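Local coordinates for protein cellulase (Clostridium cellulovorans, PDB 6UI3) that hydrolyses beta-1,4-glucan chains such as cellulose from within, through a broad-specificity endoglucanase domain of glycoside hydrolase family 5, subfamily 4, that forms one part of a longer protein, at residues 82-85 / 86-90; 331-334 / 335-338; 17-20 / 21-25; 27-30 / 31-34. All coordinates share one frame; numbering follows the deposited sequence. Where two conformers were deposited one is given.

Contact 1 (82-85 / 86-90)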
# COMPACT_ATOMS: atom_id res chain seq x y z
N PRO A 82 -15.04 11.72 14.33
CA PRO A 82 -15.77 10.45 14.17
C PRO A 82 -16.43 10.28 12.82
O PRO A 82 -16.57 9.14 12.34
CB PRO A 82 -16.78 10.48 15.33
CG PRO A 82 -16.04 11.28 16.41
CD PRO A 82 -15.36 12.37 15.61
N ALA A 83 -16.88 11.36 12.19
CA ALA A 83 -17.51 11.24 10.88
C ALA A 83 -16.51 10.80 9.82
O ALA A 83 -16.87 10.06 8.89
CB ALA A 83 -18.13 12.57 10.48
N TYR A 84 -15.26 11.22 9.93
CA TYR A 84 -14.25 10.81 8.97
C TYR A 84 -13.81 9.37 9.22
O TYR A 84 -13.68 8.58 8.28
CB TYR A 84 -13.04 11.75 9.03
CG TYR A 84 -12.07 11.55 7.89
CD1 TYR A 84 -12.43 11.88 6.60
CD2 TYR A 84 -10.78 11.06 8.11
CE1 TYR A 84 -11.55 11.74 5.53
CE2 TYR A 84 -9.89 10.91 7.06
CZ TYR A 84 -10.28 11.26 5.78
OH TYR A 84 -9.43 11.13 4.70
N MET A 85 -13.59 9.02 10.49
CA MET A 85 -13.32 7.63 10.85
C MET A 85 -14.42 6.73 10.31
O MET A 85 -14.14 5.64 9.80
CB MET A 85 -13.19 7.50 12.36
CG MET A 85 -12.76 6.12 12.84
SD MET A 85 -11.03 5.72 12.51
CE MET A 85 -10.21 6.68 13.78
N ALA A 86 -15.68 7.17 10.41
CA ALA A 86 -16.80 6.37 9.94
C ALA A 86 -16.76 6.18 8.43
O ALA A 86 -17.12 5.11 7.93
CB ALA A 86 -18.13 7.00 10.37
N ARG A 87 -16.34 7.20 7.69
CA ARG A 87 -16.23 7.05 6.24
C ARG A 87 -15.15 6.02 5.88
O ARG A 87 -15.36 5.17 5.01
CB ARG A 87 -15.94 8.39 5.56
CG ARG A 87 -15.82 8.31 4.05
CD ARG A 87 -17.10 7.78 3.39
NE ARG A 87 -16.87 7.54 1.97
CZ ARG A 87 -17.55 6.66 1.23
NH1 ARG A 87 -18.55 5.96 1.75
NH2 ARG A 87 -17.20 6.49 -0.04
N VAL A 88 -14.00 6.10 6.53
CA VAL A 88 -12.95 5.11 6.30
C VAL A 88 -13.49 3.72 6.58
O VAL A 88 -13.28 2.79 5.79
CB VAL A 88 -11.70 5.44 7.14
CG1 VAL A 88 -10.68 4.33 7.00
CG2 VAL A 88 -11.09 6.78 6.73
N GLU A 89 -14.20 3.56 7.69
CA GLU A 89 -14.79 2.27 8.04
C GLU A 89 -15.79 1.79 6.98
O GLU A 89 -15.82 0.60 6.65
CB GLU A 89 -15.46 2.39 9.41
CG GLU A 89 -16.16 1.13 9.87
CD GLU A 89 -16.71 1.23 11.28
OE1 GLU A 89 -17.01 2.36 11.72
OE2 GLU A 89 -16.84 0.18 11.95
N THR A 90 -16.61 2.70 6.45
CA THR A 90 -17.55 2.32 5.40
C THR A 90 -16.83 1.77 4.18
O THR A 90 -17.24 0.76 3.60
CB THR A 90 -18.42 3.53 5.03
OG1 THR A 90 -19.17 3.94 6.19
CG2 THR A 90 -19.37 3.22 3.89

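Contact 2 (331-334 / 335-338)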
# COMPACT_ATOMS: atom_id res chain seq x y z
N LEU A 331 -4.58 -5.97 -18.96
CA LEU A 331 -3.67 -5.77 -17.84
C LEU A 331 -4.13 -6.53 -16.61
O LEU A 331 -3.31 -7.02 -15.83
CB LEU A 331 -3.53 -4.27 -17.54
CG LEU A 331 -2.86 -3.48 -18.66
CD1 LEU A 331 -2.74 -2.01 -18.30
CD2 LEU A 331 -1.49 -4.04 -19.03
N VAL A 332 -5.45 -6.61 -16.40
CA VAL A 332 -5.96 -7.45 -15.33
C VAL A 332 -5.62 -8.91 -15.63
O VAL A 332 -5.18 -9.66 -14.75
CB VAL A 332 -7.48 -7.25 -15.16
CG1 VAL A 332 -8.02 -8.16 -14.08
CG2 VAL A 332 -7.80 -5.78 -14.88
N GLN A 333 -5.81 -9.32 -16.88
CA GLN A 333 -5.49 -10.70 -17.24
C GLN A 333 -4.00 -10.98 -17.08
O GLN A 333 -3.62 -12.10 -16.72
CB GLN A 333 -5.95 -10.99 -18.67
CG GLN A 333 -5.87 -12.46 -19.05
CD GLN A 333 -6.74 -13.33 -18.18
OE1 GLN A 333 -7.91 -13.03 -17.97
NE2 GLN A 333 -6.17 -14.39 -17.63
N ALA A 334 -3.14 -9.99 -17.35
CA ALA A 334 -1.70 -10.18 -17.17
C ALA A 334 -1.36 -10.43 -15.71
O ALA A 334 -0.47 -11.24 -15.41
CB ALA A 334 -0.94 -8.96 -17.70
N MET A 335 -2.03 -9.73 -14.78
CA MET A 335 -1.83 -10.00 -13.37
C MET A 335 -2.23 -11.42 -13.03
O MET A 335 -1.50 -12.14 -12.33
CB MET A 335 -2.62 -9.00 -12.52
CG MET A 335 -2.16 -7.55 -12.65
SD MET A 335 -2.98 -6.34 -11.58
CE MET A 335 -2.96 -4.93 -12.64
N LYS A 336 -3.39 -11.87 -13.53
CA LYS A 336 -3.83 -13.23 -13.29
C LYS A 336 -2.85 -14.23 -13.87
O LYS A 336 -2.53 -15.25 -13.24
CB LYS A 336 -5.21 -13.47 -13.89
CG LYS A 336 -6.29 -12.72 -13.21
CD LYS A 336 -7.58 -12.93 -13.95
CE LYS A 336 -8.70 -12.23 -13.26
NZ LYS A 336 -9.96 -12.38 -14.04
N ASP A 337 -2.38 -13.98 -15.09
CA ASP A 337 -1.47 -14.92 -15.73
C ASP A 337 -0.14 -14.97 -15.01
O ASP A 337 0.49 -16.04 -14.94
CB ASP A 337 -1.26 -14.54 -17.20
CG ASP A 337 -2.50 -14.74 -18.06
OD1 ASP A 337 -3.46 -15.40 -17.62
OD2 ASP A 337 -2.49 -14.24 -19.20
N GLY A 338 0.31 -13.85 -14.44
CA GLY A 338 1.55 -13.87 -13.68
C GLY A 338 1.39 -14.57 -12.34
O GLY A 338 2.33 -15.22 -11.87
O HOH W 1 -8.85 -11.17 -16.59

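Contact 3 (17-20 / 21-25)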
# COMPACT_ATOMS: atom_id res chain seq x y z
N MET A 17 3.27 -15.30 7.38
CA MET A 17 3.52 -15.97 6.11
C MET A 17 2.23 -16.52 5.50
O MET A 17 2.00 -16.37 4.30
CB MET A 17 4.57 -17.07 6.28
CG MET A 17 5.97 -16.55 6.63
SD MET A 17 6.84 -15.73 5.28
CE MET A 17 7.51 -17.14 4.41
N ASP A 18 1.37 -17.15 6.32
CA ASP A 18 0.13 -17.69 5.79
C ASP A 18 -0.84 -16.59 5.38
O ASP A 18 -1.56 -16.72 4.38
CB ASP A 18 -0.55 -18.60 6.82
CG ASP A 18 -0.07 -20.05 6.76
OD1 ASP A 18 0.65 -20.44 5.81
OD2 ASP A 18 -0.46 -20.80 7.68
N LEU A 19 -0.90 -15.49 6.14
CA LEU A 19 -1.79 -14.39 5.78
C LEU A 19 -1.37 -13.80 4.44
O LEU A 19 -2.19 -13.63 3.53
CB LEU A 19 -1.77 -13.35 6.90
CG LEU A 19 -2.86 -12.27 7.06
CD1 LEU A 19 -2.94 -11.35 5.84
CD2 LEU A 19 -4.20 -12.91 7.44
N VAL A 20 -0.08 -13.51 4.29
CA VAL A 20 0.41 -12.91 3.05
C VAL A 20 0.17 -13.85 1.87
O VAL A 20 -0.21 -13.40 0.78
CB VAL A 20 1.88 -12.48 3.19
CG1 VAL A 20 2.46 -12.05 1.84
CG2 VAL A 20 1.98 -11.30 4.19
N LYS A 21 0.35 -15.15 2.07
CA LYS A 21 0.10 -16.12 1.01
C LYS A 21 -1.34 -16.04 0.51
O LYS A 21 -1.61 -16.31 -0.66
CB LYS A 21 0.42 -17.52 1.52
CG LYS A 21 0.15 -18.65 0.53
CD LYS A 21 0.79 -19.97 0.99
CE LYS A 21 0.21 -20.51 2.30
NZ LYS A 21 -1.16 -21.10 2.17
N ASP A 22 -2.29 -15.68 1.39
CA ASP A 22 -3.70 -15.65 1.05
C ASP A 22 -4.13 -14.35 0.35
O ASP A 22 -5.27 -14.28 -0.12
CB ASP A 22 -4.54 -15.84 2.32
CG ASP A 22 -5.96 -16.26 2.03
OD1 ASP A 22 -6.15 -17.22 1.26
OD2 ASP A 22 -6.88 -15.63 2.60
N MET A 23 -3.26 -13.34 0.24
CA MET A 23 -3.68 -12.02 -0.23
C MET A 23 -3.91 -11.95 -1.74
O MET A 23 -4.79 -11.21 -2.20
CB MET A 23 -2.65 -10.97 0.19
CG MET A 23 -2.71 -10.66 1.66
SD MET A 23 -1.43 -9.55 2.25
CE MET A 23 -1.86 -8.02 1.45
N LYS A 24 -3.13 -12.66 -2.53
CA LYS A 24 -3.33 -12.83 -4.02
C LYS A 24 -3.14 -11.50 -4.76
O LYS A 24 -2.17 -10.79 -4.48
CB LYS A 24 -4.62 -13.56 -4.30
CG LYS A 24 -4.73 -14.85 -3.50
CD LYS A 24 -5.97 -15.65 -3.86
CE LYS A 24 -6.19 -16.81 -2.90
NZ LYS A 24 -6.74 -16.36 -1.59
N ILE A 25 -4.01 -11.15 -5.73
CA ILE A 25 -3.88 -9.97 -6.60
C ILE A 25 -4.58 -8.79 -5.95
O ILE A 25 -5.73 -8.93 -5.49
CB ILE A 25 -4.53 -10.29 -7.97
CG1 ILE A 25 -3.91 -11.54 -8.59
CG2 ILE A 25 -4.42 -9.09 -8.92
CD1 ILE A 25 -4.62 -12.03 -9.84
O HOH W 2 -0.28 -22.89 4.64
O HOH W 3 -2.54 -19.08 3.41
O HOH W 4 -0.26 -13.94 -2.20

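Contact 4 (27-30 / 31-34)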
# COMPACT_ATOMS: atom_id res chain seq x y z
N TRP A 27 -4.99 -4.13 -5.38
CA TRP A 27 -5.40 -2.88 -6.02
C TRP A 27 -5.46 -1.79 -4.97
O TRP A 27 -5.88 -2.04 -3.83
CB TRP A 27 -6.78 -3.13 -6.61
CG TRP A 27 -7.41 -2.06 -7.45
CD1 TRP A 27 -7.32 -1.94 -8.80
CD2 TRP A 27 -8.29 -1.02 -7.01
NE1 TRP A 27 -8.09 -0.88 -9.24
CE2 TRP A 27 -8.70 -0.30 -8.15
CE3 TRP A 27 -8.79 -0.63 -5.77
CZ2 TRP A 27 -9.57 0.79 -8.08
CZ3 TRP A 27 -9.66 0.44 -5.70
CH2 TRP A 27 -10.02 1.15 -6.84
N ASN A 28 -4.99 -0.59 -5.32
CA ASN A 28 -5.07 0.58 -4.46
C ASN A 28 -6.19 1.52 -4.92
O ASN A 28 -6.27 1.85 -6.11
CB ASN A 28 -3.80 1.44 -4.50
CG ASN A 28 -2.64 0.85 -3.75
OD1 ASN A 28 -2.37 1.22 -2.60
ND2 ASN A 28 -1.90 -0.03 -4.41
N LEU A 29 -6.95 2.03 -3.96
CA LEU A 29 -7.93 3.11 -4.17
C LEU A 29 -7.19 4.45 -4.22
O LEU A 29 -7.17 5.24 -3.28
CB LEU A 29 -8.97 3.06 -3.04
CG LEU A 29 -10.14 4.02 -3.14
CD1 LEU A 29 -11.05 3.69 -4.30
CD2 LEU A 29 -10.93 4.02 -1.82
N GLY A 30 -6.54 4.69 -5.36
CA GLY A 30 -5.61 5.81 -5.47
C GLY A 30 -6.31 7.14 -5.69
O GLY A 30 -7.39 7.22 -6.27
N ASN A 31 -5.63 8.20 -5.25
CA ASN A 31 -6.11 9.58 -5.42
C ASN A 31 -7.54 9.75 -4.91
O ASN A 31 -8.41 10.35 -5.55
CB ASN A 31 -5.97 10.04 -6.87
CG ASN A 31 -4.54 10.32 -7.28
OD1 ASN A 31 -3.60 9.88 -6.62
ND2 ASN A 31 -4.37 11.04 -8.38
N THR A 32 -7.77 9.21 -3.72
CA THR A 32 -9.10 9.18 -3.12
C THR A 32 -9.00 9.71 -1.68
O THR A 32 -8.89 10.93 -1.51
CB THR A 32 -9.71 7.79 -3.29
OG1 THR A 32 -9.65 7.42 -4.68
CG2 THR A 32 -11.17 7.75 -2.89
N LEU A 33 -8.98 8.85 -0.66
CA LEU A 33 -8.97 9.34 0.72
C LEU A 33 -7.64 9.89 1.18
O LEU A 33 -7.57 10.43 2.30
CB LEU A 33 -9.50 8.28 1.69
CG LEU A 33 -11.02 8.06 1.59
CD1 LEU A 33 -11.40 6.75 2.25
CD2 LEU A 33 -11.77 9.23 2.23
N GLU A 34 -6.60 9.84 0.35
CA GLU A 34 -5.37 10.56 0.64
C GLU A 34 -5.30 11.93 -0.03
O GLU A 34 -4.28 12.62 0.13
CB GLU A 34 -4.12 9.72 0.29
CG GLU A 34 -3.66 9.78 -1.16
CD GLU A 34 -4.47 8.97 -2.16
OE1 GLU A 34 -5.66 8.66 -1.96
OE2 GLU A 34 -3.87 8.67 -3.23
O HOH W 5 -8.21 6.08 -0.69

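Contact 1 (82-85 / 86-90)
Tyr84 and Val88, one helical turn apart, form the close-packed side of this contact. Val88 CG2 meets the phenol ring obliquely, 4.3 Å from Tyr84 CE2, and the same methyl stands 3.5 Å from Tyr84 O. It can reach both because CG1 takes the place anti to the backbone N (chi1 174°), leaving CG2 beside that nitrogen and turned back along the helix. The backbone bond beneath, from Val88 N to Tyr84 O, measures 3.1 Å and is nearly straight, with an N-H...O angle of 170°. The ring is tethered at its far end, where Tyr84 OH bonds to the carbonyl of Arg68.

Pro82, Ala83 and Ala86 make the looser, outward side. Ala86 CB meets backbone oxygens, Pro82 O at 3.3 Å and Ala83 O at 3.6 Å. One turn further on, Ala86 O accepts from Thr90 N and, on the opposite face of its carbonyl, from Thr90 OG1 at 2.9 Å.

This first part of helix 82-96 belongs to the beta-alpha-beta unit between strands 62-65 and 101-105. Val88 packs on Trp69, Arg87 forms a salt bridge with Glu39, and Glu89 reaches His137, the last residue of helix 120-137, and Tyr141 just beyond it.

Contact 2 (331-334 / 335-338)
Met335, Gln333 and Lys336 carry much of this contact, Met335 on the buried side of the helix, Gln333 and Lys336 together on the outer one. Met335 runs back along the preceding turn: its CG, beside the backbone N (chi1 -65°), comes 3.4 Å from Leu331 O, and CE remains within 3.8 Å of that same oxygen. The thioether chain therefore lies alongside the backbone carbonyl that also accepts the hydrogen bond from Met335 N.

Gln333 lies on the outer surface of the helix. A bend at chi2 (61°) folds its amide forward over the next turn, where NE2 donates to Asp337 OD1 at 2.9 Å. The bond is fairly straight, and the acceptor lies in the amide plane, whereas the carboxylate is met from above its own plane; the two flat groups are turned 50° apart. Directly beneath, Asp337 N bonds to Gln333 O at 2.8 Å, joining this pair through backbone and side chain alike.

Lys336 stretches out fully and crosses Gln333 at about a right angle. Its NZ gives a hydrogen to a water 3.0 Å away, which in turn donates to Gln333 OE1, and both ends of the amide are thus engaged.

Helix 329-339 follows the last barrel strand, 301-305. Met335 packs against Ile25 of strand 25-29 and Thr287 of helix 280-296, while Leu331 touches Arg283 and Ile284 of that helix.

Contact 3 (17-20 / 21-25)
Asp18 and Lys21 lie side by side and point the same way, their ends joined through water. Lys21 leaves the backbone extended and then bends at chi3 (64°) and chi4, a curl that brings CE to 3.5 Å from Asp18 OD1 but leaves NZ 4.1 Å from that oxygen, beyond a salt bridge. Two waters bridge the pair instead. One donates to Asp18 OD1 and accepts a weak bond from Lys21 NZ; the other lies 2.7 Å from both Lys21 NZ and Asp18 O, linking the ammonium to the backbone carbonyl.

On the buried side Met23 turns back toward the helix. Its CG approaches Leu19 CD1 at 4.2 Å, and its SD comes 4.3 Å from Val20 CG2, with Tyr101 and Ile103 of strand 101-105 and Ile268 of strand 267-272 packed around these residues.

The backbone tightens as helix 16-21 ends. Asp22 N bonds to Leu19 O, with only a weak bond to Asp18 O, and Met23 N reaches Val20 O at 3.1 Å from well above the carbonyl plane. Lys24 then leaves the helical conformation with a positive phi of 67°, and a water joins its N to Val20 O.

Asp22 is the main polar group at this end: OD1 forms a salt bridge with Lys24 NZ, which also bonds to Asp22 O, and OD2 accepts from Tyr101 OH. The Lys24 ammonium would probably balance the aspartate's charge and some of the negative end of the helix, while water links Asp18 and Lys21.

Contact 4 (27-30 / 31-34)
Gly30 O is gripped by two groups, Thr32 OG1 at 2.8 Å and Arg321 NH2. The hydroxyl reaches it from well above the carbonyl plane, 62° out of it, and itself also bonds to Arg321 NH1, so that arginine, carbonyl and hydroxyl are tied together. Thr32 turns its OG1 beside the backbone N (chi1 -53°), which brings the hydroxyl back over Gly30.

The aliphatic half of Thr32 faces Leu29, and the two side chains cross at about a right angle: Thr32 CG2 lies 3.9 Å from Leu29 CD2. Leu29 itself is the centre of an inverse gamma turn with which strand 25-29 finishes, and a water donates to its O and accepts from Leu33 N, spanning the bend.

Glu34 braces the loop that follows. Its CG sits between backbone N and carbonyl carbon (chi1 85°), and its carboxylate folds back against the chain. OE2 takes the amide of Asn31 at 2.7 Å on its syn side, OE1 that of Thr32 at 2.8 Å from above the carboxylate plane, and OE2 also comes 3.8 Å from Gly30 C.

One buried carboxylate thus satisfies two successive backbone amides and is fixed in rotation by them. Those N-H groups would tend to stabilise its negative charge, while Gly30 O and Thr32 OG1 tie to Arg321 a loop on the C-terminal face of the barrel, where TIM barrels carry the active site.

Contacts 3, 4, 1 and 2 follow in that order along a single TIM barrel of eight parallel strands. Contact 3 ends the helix that leads into the first strand, 25-29, and contact 4 ends that strand, so they adjoin in sequence, their centres 21 Å apart. Contact 1 opens helix 82-96, after the second strand; it lies about 15 Å from contact 4 between centres, and Tyr84 OH packs 3.1 Å from Leu33 O. Contact 2 lies on the final helix, where Ile25 of contact 3 packs against Met335 and Lys336, so that this helix packs on the first strand, where the barrel closes. Contacts 1 and 2 stand farthest apart, 33 Å between centres.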